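Local coordinates for ribosome maturation protein SDO1 homolog (Methanothermobacter thermautotrophicus, PDB 2WBM) that probably takes part in maturation of the large ribosomal subunit and binds RNA, as an archaeal member of the SBDS family, at residues K148-E152 against A153-V157; D119-L122 against K123-K127; V163-Q166 against V167-L171; I106-T109 against A110-R114. All coordinates share one frame; numbering follows the deposited sequence.

In the fold
Three of these contacts belong to one helical bundle, and the fourth lies at the N-terminal end of its longest helix. Interaction 2 is mid-way along helix 110-131; interaction 3 opens helix 163-174; interaction 1 ends helix 143-152 and includes the loop beyond. They meet through Met150, Val157, Ile124, Ile125, Gln166 and Val170, so each is partly buried. Interaction 4 is a surface contact where strand 105-107 gives way to helix 110-131, about 18 Å from interaction 2 between centres. Chemistry follows position: capping bonds in interactions 1 and 4, unbroken i to i+4 bonding with a salt bridge in interaction 2, a partly loosened series with valine packing in interaction 3.

Interaction 1 (K148-E152 against A153-V157); sequences KAMEE and ARVHV
Met150 and Val155 meet just where helix 143-152 runs out. The methyl CE of Met150 lies 4.1 Å from Val155 CG1, the two side chains approaching at a slant. The same methyl reaches Val157 CG2 at 4.0 Å, because the methionine chain turns at its thioether (chi3 69°) and carries CE along the departing loop. Next to these apolar groups the backbone closes the helix. Val155 N donates to Met150 O at 2.9 Å, in an almost straight bond (175°). One residue earlier, Arg154 N reaches Glu151 O at 3.0 Å, but from above the carbonyl plane, 69° out of it, a much less direct approach. Together with the positive phi of Arg154, these two bonds make a Schellman motif, the common way of ending an alpha-helix; the Met150-Val155 packing is the apolar contact that often accompanies it. Ala153 N still makes the last ordinary helical bond, to Ala149 O at 2.9 Å. A water then bridges the turn, donating to Val155 O at 2.8 Å and weakly to Met150 O, so the latter carbonyl serves both the motif and the solvent. On the outer side, the Arg154 side chain leads away, with CG passing 3.8 Å from Glu151 O. Further out, the apolar face is covered by two other helices: Met150 rests on Ile125 of helix 110-131 and on Val170 and Ile174 of helix 163-174. Val155 shares Val170, while Val157 settles against Ile117, Lys120 and Ile124.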
loop_
_atom_site.group_PDB
_atom_site.type_symbol
_atom_site.label_atom_id
_atom_site.label_comp_id
_atom_site.label_asym_id
_atom_site.label_seq_id
_atom_site.Cartn_x
_atom_site.Cartn_y
_atom_site.Cartn_z
ATOM N N LYS A 148 -18.106 5.214 -3.158
ATOM C CA LYS A 148 -19.101 6.038 -3.833
ATOM C C LYS A 148 -18.515 7.373 -4.281
ATOM O O LYS A 148 -18.811 7.839 -5.381
ATOM C CB LYS A 148 -20.337 6.239 -2.945
ATOM C CG LYS A 148 -21.361 5.095 -3.016
ATOM C CD LYS A 148 -20.701 3.770 -3.415
ATOM C CE LYS A 148 -21.243 2.582 -2.639
ATOM N NZ LYS A 148 -20.166 1.554 -2.483
ATOM N N ALA A 149 -17.678 7.966 -3.429
ATOM C CA ALA A 149 -16.985 9.221 -3.740
ATOM C C ALA A 149 -16.038 9.069 -4.937
ATOM O O ALA A 149 -15.983 9.940 -5.801
ATOM C CB ALA A 149 -16.211 9.721 -2.518
ATOM N N MET A 150 -15.304 7.964 -4.977
ATOM C CA MET A 150 -14.400 7.681 -6.094
ATOM C C MET A 150 -15.168 7.588 -7.413
ATOM O O MET A 150 -14.716 8.104 -8.448
ATOM C CB MET A 150 -13.615 6.404 -5.826
ATOM C CG MET A 150 -12.600 6.559 -4.709
ATOM S SD MET A 150 -11.894 4.988 -4.180
ATOM C CE MET A 150 -10.900 4.560 -5.620
ATOM N N GLU A 151 -16.337 6.954 -7.369
ATOM C CA GLU A 151 -17.186 6.851 -8.556
ATOM C C GLU A 151 -17.678 8.230 -9.005
ATOM O O GLU A 151 -17.595 8.558 -10.190
ATOM C CB GLU A 151 -18.366 5.907 -8.311
ATOM C CG GLU A 151 -17.968 4.449 -8.060
ATOM C CD GLU A 151 -19.114 3.614 -7.498
ATOM O OE1 GLU A 151 -20.172 4.187 -7.144
ATOM O OE2 GLU A 151 -18.955 2.379 -7.406
ATOM N N GLU A 152 -18.160 9.029 -8.053
ATOM C CA GLU A 152 -18.631 10.390 -8.330
ATOM C C GLU A 152 -17.544 11.269 -8.946
ATOM O O GLU A 152 -17.817 12.078 -9.831
ATOM C CB GLU A 152 -19.175 11.048 -7.061
ATOM C CG GLU A 152 -20.620 10.712 -6.755
ATOM C CD GLU A 152 -21.046 11.147 -5.356
ATOM O OE1 GLU A 152 -20.187 11.606 -4.566
ATOM O OE2 GLU A 152 -22.246 11.015 -5.041
ATOM N N ALA A 153 -16.314 11.094 -8.472
ATOM C CA ALA A 153 -15.176 11.861 -8.962
ATOM C C ALA A 153 -14.570 11.244 -10.227
ATOM O O ALA A 153 -13.625 11.801 -10.799
ATOM C CB ALA A 153 -14.116 11.995 -7.860
ATOM N N ARG A 154 -15.120 10.104 -10.655
ATOM C CA ARG A 154 -14.652 9.365 -11.844
ATOM C C ARG A 154 -13.167 9.024 -11.753
ATOM O O ARG A 154 -12.401 9.202 -12.704
ATOM C CB ARG A 154 -14.981 10.118 -13.140
ATOM C CG ARG A 154 -16.459 10.429 -13.284
ATOM C CD ARG A 154 -16.783 10.980 -14.658
ATOM N NE ARG A 154 -16.389 12.385 -14.824
ATOM C CZ ARG A 154 -17.156 13.434 -14.532
ATOM N NH1 ARG A 154 -18.376 13.265 -14.036
ATOM N NH2 ARG A 154 -16.703 14.665 -14.733
ATOM N N VAL A 155 -12.774 8.531 -10.586
ATOM C CA VAL A 155 -11.406 8.115 -10.338
ATOM C C VAL A 155 -11.059 6.878 -11.165
ATOM O O VAL A 155 -11.795 5.888 -11.151
ATOM C CB VAL A 155 -11.180 7.826 -8.817
ATOM C CG1 VAL A 155 -9.834 7.171 -8.593
ATOM C CG2 VAL A 155 -11.316 9.116 -7.999
ATOM N N HIS A 156 -9.942 6.948 -11.891
ATOM C CA HIS A 156 -9.379 5.788 -12.569
ATOM C C HIS A 156 -8.173 5.312 -11.775
ATOM O O HIS A 156 -7.197 6.044 -11.642
ATOM C CB HIS A 156 -8.961 6.147 -14.002
ATOM C CG HIS A 156 -10.095 6.618 -14.863
ATOM N ND1 HIS A 156 -10.482 7.941 -14.927
ATOM C CD2 HIS A 156 -10.922 5.945 -15.698
ATOM C CE1 HIS A 156 -11.499 8.063 -15.762
ATOM N NE2 HIS A 156 -11.784 6.868 -16.246
ATOM N N VAL A 157 -8.249 4.099 -11.236
ATOM C CA VAL A 157 -7.145 3.515 -10.490
ATOM C C VAL A 157 -6.099 2.966 -11.485
ATOM O O VAL A 157 -6.454 2.321 -12.473
ATOM C CB VAL A 157 -7.655 2.422 -9.512
ATOM C CG1 VAL A 157 -6.514 1.578 -8.941
ATOM C CG2 VAL A 157 -8.476 3.057 -8.374
HETATM O O HOH W 1 -14.134 5.146 -9.789
#

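Interaction 2 (D119-L122 against K123-K127); sequences DKRL and KIINK
Lys123 N donates to Asp119 O at 3.2 Å, the first of four successive i to i+4 bonds in helix 110-131, the long helix that runs from the N-terminal domain into the three-helix bundle of domain II. The next, from Ile124 N to Lys120 O, is shorter at 2.8 Å. Ile125 N to Arg121 O and Asn126 N to Leu122 O continue the series. One turn also separates the partners of a salt bridge. Asp119 places its carboxylate with CG anti to the backbone N (chi1 179°), while the extended chain of Lys123, its root packed on Val163, runs back over Asp119 O. Ile124 and Ile125 turn into the bundle on two sides: Ile124 packs on Gln166 and Val157, Ile125 on Pro143 and Met150. Arg121, in one of two modelled conformers, runs alongside Ile125 with NH1 3.5 Å from Ile125 CD1; Glu147 binds NH1 and Glu118 binds NE. The ammonium of Lys120 is bonded to Pro159 O in the adjoining loop. The carboxylate is held unevenly: Lys123 NZ lies 2.7 Å from Asp119 OD2, on its syn lone pair, while its bond to OD1 is weak at 3.2 Å.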
loop_
_atom_site.group_PDB
_atom_site.type_symbol
_atom_site.label_atom_id
_atom_site.label_comp_id
_atom_site.label_asym_id
_atom_site.label_seq_id
_atom_site.Cartn_x
_atom_site.Cartn_y
_atom_site.Cartn_z
ATOM N N ASP A 119 -7.277 -5.127 -7.524
ATOM C CA ASP A 119 -6.526 -5.302 -6.287
ATOM C C ASP A 119 -6.190 -3.947 -5.658
ATOM O O ASP A 119 -6.422 -3.743 -4.452
ATOM C CB ASP A 119 -5.247 -6.105 -6.540
ATOM C CG ASP A 119 -4.409 -6.293 -5.269
ATOM O OD1 ASP A 119 -4.832 -7.057 -4.366
ATOM O OD2 ASP A 119 -3.327 -5.666 -5.176
ATOM N N LYS A 120 -5.651 -3.031 -6.465
ATOM C CA LYS A 120 -5.273 -1.719 -5.959
ATOM C C LYS A 120 -6.478 -0.870 -5.585
ATOM O O LYS A 120 -6.434 -0.164 -4.582
ATOM C CB LYS A 120 -4.329 -0.993 -6.919
ATOM C CG LYS A 120 -2.965 -1.692 -6.958
ATOM C CD LYS A 120 -1.906 -0.881 -7.613
ATOM C CE LYS A 120 -0.532 -1.551 -7.461
ATOM N NZ LYS A 120 -0.407 -2.768 -8.330
ATOM N N ARG A 121 -7.557 -0.966 -6.364
ATOM C CA ARG A 121 -8.800 -0.241 -6.068
ATOM C C ARG A 121 -9.270 -0.561 -4.647
ATOM O O ARG A 121 -9.555 0.338 -3.849
ATOM C CB ARG A 121 -9.889 -0.609 -7.088
ATOM C CG ARG A 121 -11.190 0.172 -6.956
ATOM C CD ARG A 121 -12.257 -0.335 -7.933
ATOM N NE ARG A 121 -12.863 -1.580 -7.472
ATOM C CZ ARG A 121 -13.881 -1.652 -6.620
ATOM N NH1 ARG A 121 -14.439 -0.546 -6.144
ATOM N NH2 ARG A 121 -14.353 -2.834 -6.255
ATOM N N LEU A 122 -9.342 -1.852 -4.326
ATOM C CA LEU A 122 -9.801 -2.256 -2.997
ATOM C C LEU A 122 -8.846 -1.779 -1.904
ATOM O O LEU A 122 -9.290 -1.296 -0.862
ATOM C CB LEU A 122 -10.035 -3.773 -2.910
ATOM C CG LEU A 122 -10.515 -4.288 -1.535
ATOM C CD1 LEU A 122 -11.888 -3.714 -1.121
ATOM C CD2 LEU A 122 -10.522 -5.819 -1.458
ATOM N N LYS A 123 -7.539 -1.898 -2.146
ATOM C CA LYS A 123 -6.544 -1.487 -1.146
ATOM C C LYS A 123 -6.593 0.027 -0.905
ATOM O O LYS A 123 -6.467 0.483 0.239
ATOM C CB LYS A 123 -5.140 -1.938 -1.564
ATOM C CG LYS A 123 -4.963 -3.433 -1.454
ATOM C CD LYS A 123 -3.637 -3.891 -2.014
ATOM C CE LYS A 123 -3.437 -5.374 -1.721
ATOM N NZ LYS A 123 -2.408 -5.967 -2.627
ATOM N N ILE A 124 -6.812 0.789 -1.974
ATOM C CA ILE A 124 -6.938 2.251 -1.873
ATOM C C ILE A 124 -8.182 2.621 -1.058
ATOM O O ILE A 124 -8.112 3.474 -0.162
ATOM C CB ILE A 124 -6.985 2.937 -3.267
ATOM C CG1 ILE A 124 -5.613 2.890 -3.955
ATOM C CG2 ILE A 124 -7.446 4.401 -3.154
ATOM C CD1 ILE A 124 -5.705 3.045 -5.512
ATOM N N ILE A 125 -9.317 1.988 -1.367
ATOM C CA ILE A 125 -10.545 2.255 -0.622
ATOM C C ILE A 125 -10.293 1.988 0.872
ATOM O O ILE A 125 -10.655 2.800 1.732
ATOM C CB ILE A 125 -11.725 1.388 -1.128
ATOM C CG1 ILE A 125 -12.168 1.858 -2.529
ATOM C CG2 ILE A 125 -12.903 1.386 -0.117
ATOM C CD1 ILE A 125 -13.096 0.891 -3.273
ATOM N N ASN A 126 -9.687 0.846 1.167
ATOM C CA ASN A 126 -9.463 0.473 2.559
ATOM C C ASN A 126 -8.507 1.400 3.292
ATOM O O ASN A 126 -8.753 1.753 4.446
ATOM C CB ASN A 126 -9.044 -0.987 2.686
ATOM C CG ASN A 126 -10.205 -1.939 2.449
ATOM O OD1 ASN A 126 -11.371 -1.573 2.625
ATOM N ND2 ASN A 126 -9.894 -3.156 2.039
ATOM N N LYS A 127 -7.434 1.794 2.621
ATOM C CA LYS A 127 -6.430 2.659 3.234
ATOM C C LYS A 127 -7.025 4.032 3.516
ATOM O O LYS A 127 -6.812 4.594 4.591
ATOM C CB LYS A 127 -5.174 2.773 2.346
ATOM C CG LYS A 127 -4.104 3.728 2.892
ATOM C CD LYS A 127 -3.505 3.228 4.198
ATOM C CE LYS A 127 -2.224 3.974 4.547
ATOM N NZ LYS A 127 -1.785 3.610 5.919
#

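Interaction 3 (V163-Q166 against V167-L171); sequences VDEQ and VNIVL
Val163 and Val167 stand one turn apart at the start of helix 163-174, and their methyls CG1 and CG2 meet at 3.9 Å. Val167 CG2, anti to its own carbonyl carbon, also lies over the preceding turn, 3.2 Å from Val163 O. That oxygen accepts from Val167 N at 2.8 Å. A turn further on the pattern recurs: Val170 N bonds Gln166 O at 2.8 Å, and Val170 CG2 sits close against the same oxygen. This is the tight side. Val167 and Val170 are buried here, with Lys127 and Ile128 of helix 110-131 against them, and Phe182 of strand 181-191 on Val167. The polar end of Gln166 is buried too, but its NE2 donates to Asp158 O and Lys161 O in the loop before the helix, tying that loop to the first turn.

The exposed side is slacker. Asp164 O and Asn168 N are 3.8 Å apart, and the bond from Ile169 N to Glu165 O is weak at 3.5 Å. Ile169, also on this side, has CD1 3.8 Å from Glu165 O, while Asp164 reaches outward to a long, weak ion pair with Arg53. Such a division, with Gln166, Val167 and Val170 inward and Asp164 and Glu165 outward, is that of an amphipathic helix, here one of the three in the helical bundle of SBDS domain II.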
loop_
_atom_site.group_PDB
_atom_site.type_symbol
_atom_site.label_atom_id
_atom_site.label_comp_id
_atom_site.label_asym_id
_atom_site.label_seq_id
_atom_site.Cartn_x
_atom_site.Cartn_y
_atom_site.Cartn_z
ATOM N N VAL A 163 0.035 1.596 -4.166
ATOM C CA VAL A 163 -1.136 2.010 -3.382
ATOM C C VAL A 163 -0.850 3.307 -2.607
ATOM O O VAL A 163 -1.674 4.220 -2.616
ATOM C CB VAL A 163 -1.615 0.878 -2.442
ATOM C CG1 VAL A 163 -2.662 1.389 -1.465
ATOM C CG2 VAL A 163 -2.185 -0.259 -3.259
ATOM N N ASP A 164 0.320 3.384 -1.968
ATOM C CA ASP A 164 0.747 4.588 -1.240
ATOM C C ASP A 164 0.659 5.864 -2.071
ATOM O O ASP A 164 0.072 6.855 -1.623
ATOM C CB ASP A 164 2.168 4.421 -0.691
ATOM C CG ASP A 164 2.214 3.566 0.557
ATOM O OD1 ASP A 164 1.160 3.399 1.210
ATOM O OD2 ASP A 164 3.307 3.059 0.883
ATOM N N GLU A 165 1.236 5.846 -3.276
ATOM C CA GLU A 165 1.170 7.007 -4.155
ATOM C C GLU A 165 -0.259 7.311 -4.591
ATOM O O GLU A 165 -0.679 8.470 -4.612
ATOM C CB GLU A 165 2.071 6.845 -5.378
ATOM C CG GLU A 165 2.252 8.144 -6.150
ATOM C CD GLU A 165 2.750 7.951 -7.572
ATOM O OE1 GLU A 165 2.972 6.793 -7.997
ATOM O OE2 GLU A 165 2.915 8.975 -8.268
ATOM N N GLN A 166 -1.021 6.279 -4.930
ATOM C CA GLN A 166 -2.369 6.502 -5.423
ATOM C C GLN A 166 -3.329 6.984 -4.347
ATOM O O GLN A 166 -4.264 7.725 -4.644
ATOM C CB GLN A 166 -2.928 5.256 -6.083
ATOM C CG GLN A 166 -2.146 4.807 -7.306
ATOM C CD GLN A 166 -2.973 3.901 -8.182
ATOM O OE1 GLN A 166 -4.002 4.315 -8.717
ATOM N NE2 GLN A 166 -2.525 2.659 -8.349
ATOM N N VAL A 167 -3.104 6.562 -3.103
ATOM C CA VAL A 167 -3.975 7.009 -2.013
ATOM C C VAL A 167 -4.028 8.542 -1.975
ATOM O O VAL A 167 -5.108 9.125 -1.871
ATOM C CB VAL A 167 -3.520 6.418 -0.661
ATOM C CG1 VAL A 167 -4.030 7.261 0.512
ATOM C CG2 VAL A 167 -3.986 4.970 -0.549
ATOM N N ASN A 168 -2.870 9.190 -2.071
ATOM C CA ASN A 168 -2.823 10.659 -2.059
ATOM C C ASN A 168 -3.488 11.314 -3.276
ATOM O O ASN A 168 -4.149 12.342 -3.147
ATOM C CB ASN A 168 -1.387 11.162 -1.904
ATOM C CG ASN A 168 -0.771 10.768 -0.567
ATOM O OD1 ASN A 168 -1.465 10.637 0.451
ATOM N ND2 ASN A 168 0.542 10.577 -0.567
ATOM N N ILE A 169 -3.293 10.718 -4.453
ATOM C CA ILE A 169 -3.965 11.166 -5.682
ATOM C C ILE A 169 -5.488 11.047 -5.543
ATOM O O ILE A 169 -6.235 11.995 -5.816
ATOM C CB ILE A 169 -3.495 10.336 -6.905
ATOM C CG1 ILE A 169 -1.999 10.576 -7.164
ATOM C CG2 ILE A 169 -4.336 10.672 -8.153
ATOM C CD1 ILE A 169 -1.368 9.622 -8.188
ATOM N N VAL A 170 -5.938 9.882 -5.094
ATOM C CA VAL A 170 -7.370 9.614 -4.973
ATOM C C VAL A 170 -7.999 10.507 -3.895
ATOM O O VAL A 170 -9.084 11.076 -4.093
ATOM C CB VAL A 170 -7.657 8.114 -4.720
ATOM C CG1 VAL A 170 -9.134 7.880 -4.467
ATOM C CG2 VAL A 170 -7.186 7.263 -5.909
ATOM N N LEU A 171 -7.309 10.665 -2.767
ATOM C CA LEU A 171 -7.836 11.520 -1.708
ATOM C C LEU A 171 -8.112 12.930 -2.238
ATOM O O LEU A 171 -9.178 13.505 -1.977
ATOM C CB LEU A 171 -6.882 11.555 -0.508
ATOM C CG LEU A 171 -7.307 12.415 0.684
ATOM C CD1 LEU A 171 -8.628 11.926 1.274
ATOM C CD2 LEU A 171 -6.192 12.432 1.735
#

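Interaction 4 (I106-T109 against A110-R114); sequences IQLT and AEQRR
Gln112 and Thr109 exchange hydrogen bonds at the start of helix 110-131, and the glutamine can be followed atom by atom. Its CB points back at the threonine and lies 3.4 Å from Thr109 OG1. CG comes nearer still, 3.2 Å from that same oxygen, and from there the chain runs on extended past the hydroxyl, with CD 3.6 Å from Thr109 OG1. At the tip, OE1 accepts from Thr109 N at 3.0 Å in a nearly straight bond (171°), with Thr109 N tilted somewhat from the plane of the amide. OE1 takes a second bond from a water, 2.7 Å away, which also donates to Gln107 O and so links the end of the strand to the helix. The other branch, NE2, leaves the contact and donates to Ala27 O and Glu25 O, just before strand 28-34. With both ends of the amide engaged, its rotation is fixed.

Thr109 completes the exchange. Its OG1 sits between backbone N and carbonyl carbon (chi1 68°), where it accepts from Gln112 N at 3.0 Å. Its carbonyl receives the first i to i+4 bond of the helix, from Arg113 N, also at 3.0 Å. Beside it Leu108 lays CD1 on Arg113 CA at 4.0 Å, with Pro159 touching both residues. Within the first turn, Arg114 holds Glu111 side-on through NE and NH2, each to its own carboxylate oxygen. Thr109, as N-cap, and Gln112 thus form a capping box, placed where strand 105-107 of the N-terminal domain passes into the long helix.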
loop_
_atom_site.group_PDB
_atom_site.type_symbol
_atom_site.label_atom_id
_atom_site.label_comp_id
_atom_site.label_asym_id
_atom_site.label_seq_id
_atom_site.Cartn_x
_atom_site.Cartn_y
_atom_site.Cartn_z
ATOM N N ILE A 106 6.153 -0.045 -18.476
ATOM C CA ILE A 106 5.701 -1.327 -17.943
ATOM C C ILE A 106 4.625 -1.868 -18.878
ATOM O O ILE A 106 3.698 -1.149 -19.255
ATOM C CB ILE A 106 5.106 -1.170 -16.521
ATOM C CG1 ILE A 106 6.177 -0.681 -15.530
ATOM C CG2 ILE A 106 4.458 -2.481 -16.054
ATOM C CD1 ILE A 106 7.312 -1.658 -15.261
ATOM N N GLN A 107 4.774 -3.130 -19.267
ATOM C CA GLN A 107 3.832 -3.766 -20.178
ATOM C C GLN A 107 3.084 -4.857 -19.428
ATOM O O GLN A 107 3.720 -5.744 -18.809
ATOM C CB GLN A 107 4.595 -4.352 -21.379
ATOM C CG GLN A 107 5.523 -3.337 -22.077
ATOM C CD GLN A 107 4.777 -2.131 -22.649
ATOM O OE1 GLN A 107 5.245 -0.992 -22.546
ATOM N NE2 GLN A 107 3.609 -2.374 -23.241
ATOM N N LEU A 108 1.759 -4.767 -19.480
ATOM C CA LEU A 108 0.847 -5.680 -18.806
ATOM C C LEU A 108 0.012 -6.428 -19.813
ATOM O O LEU A 108 -0.337 -5.880 -20.861
ATOM C CB LEU A 108 -0.112 -4.903 -17.894
ATOM C CG LEU A 108 0.527 -3.951 -16.881
ATOM C CD1 LEU A 108 -0.538 -3.257 -16.076
ATOM C CD2 LEU A 108 1.529 -4.677 -15.969
ATOM N N THR A 109 -0.379 -7.656 -19.471
ATOM C CA THR A 109 -1.394 -8.367 -20.274
ATOM C C THR A 109 -2.758 -7.797 -19.884
ATOM O O THR A 109 -2.869 -7.081 -18.874
ATOM C CB THR A 109 -1.379 -9.875 -19.988
ATOM O OG1 THR A 109 -1.835 -10.111 -18.652
ATOM C CG2 THR A 109 0.038 -10.452 -20.145
ATOM N N ALA A 110 -3.792 -8.097 -20.671
ATOM C CA ALA A 110 -5.140 -7.620 -20.342
ATOM C C ALA A 110 -5.572 -8.153 -18.974
ATOM O O ALA A 110 -6.132 -7.412 -18.149
ATOM C CB ALA A 110 -6.136 -8.039 -21.413
ATOM N N GLU A 111 -5.311 -9.437 -18.731
ATOM C CA GLU A 111 -5.698 -10.021 -17.452
ATOM C C GLU A 111 -4.952 -9.370 -16.270
ATOM O O GLU A 111 -5.549 -9.122 -15.215
ATOM C CB GLU A 111 -5.517 -11.542 -17.463
ATOM C CG GLU A 111 -5.954 -12.220 -16.158
ATOM C CD GLU A 111 -7.426 -11.962 -15.769
ATOM O OE1 GLU A 111 -8.254 -11.542 -16.622
ATOM O OE2 GLU A 111 -7.757 -12.192 -14.583
ATOM N N GLN A 112 -3.665 -9.089 -16.453
ATOM C CA GLN A 112 -2.856 -8.474 -15.397
ATOM C C GLN A 112 -3.347 -7.074 -15.072
ATOM O O GLN A 112 -3.477 -6.714 -13.898
ATOM C CB GLN A 112 -1.374 -8.401 -15.778
ATOM C CG GLN A 112 -0.626 -9.731 -15.669
ATOM C CD GLN A 112 0.799 -9.612 -16.181
ATOM O OE1 GLN A 112 1.083 -8.804 -17.066
ATOM N NE2 GLN A 112 1.701 -10.424 -15.633
ATOM N N ARG A 113 -3.625 -6.287 -16.104
ATOM C CA ARG A 113 -4.173 -4.952 -15.869
ATOM C C ARG A 113 -5.488 -5.007 -15.083
ATOM O O ARG A 113 -5.661 -4.226 -14.132
ATOM C CB ARG A 113 -4.366 -4.180 -17.181
ATOM C CG ARG A 113 -4.809 -2.717 -16.918
ATOM C CD ARG A 113 -5.028 -1.982 -18.232
ATOM N NE ARG A 113 -5.245 -0.544 -18.057
ATOM C CZ ARG A 113 -6.439 0.049 -17.996
ATOM N NH1 ARG A 113 -7.568 -0.658 -18.059
ATOM N NH2 ARG A 113 -6.503 1.378 -17.879
ATOM N N ARG A 114 -6.393 -5.914 -15.479
ATOM C CA ARG A 114 -7.699 -6.040 -14.816
ATOM C C ARG A 114 -7.529 -6.436 -13.352
ATOM O O ARG A 114 -8.129 -5.821 -12.455
ATOM C CB ARG A 114 -8.602 -7.065 -15.521
ATOM C CG ARG A 114 -9.949 -7.268 -14.818
ATOM C CD ARG A 114 -10.665 -8.528 -15.271
ATOM N NE ARG A 114 -10.109 -9.731 -14.661
ATOM C CZ ARG A 114 -10.092 -9.968 -13.351
ATOM N NH1 ARG A 114 -10.579 -9.071 -12.505
ATOM N NH2 ARG A 114 -9.576 -11.096 -12.886
HETATM O O HOH W 2 3.198 -8.492 -18.657
#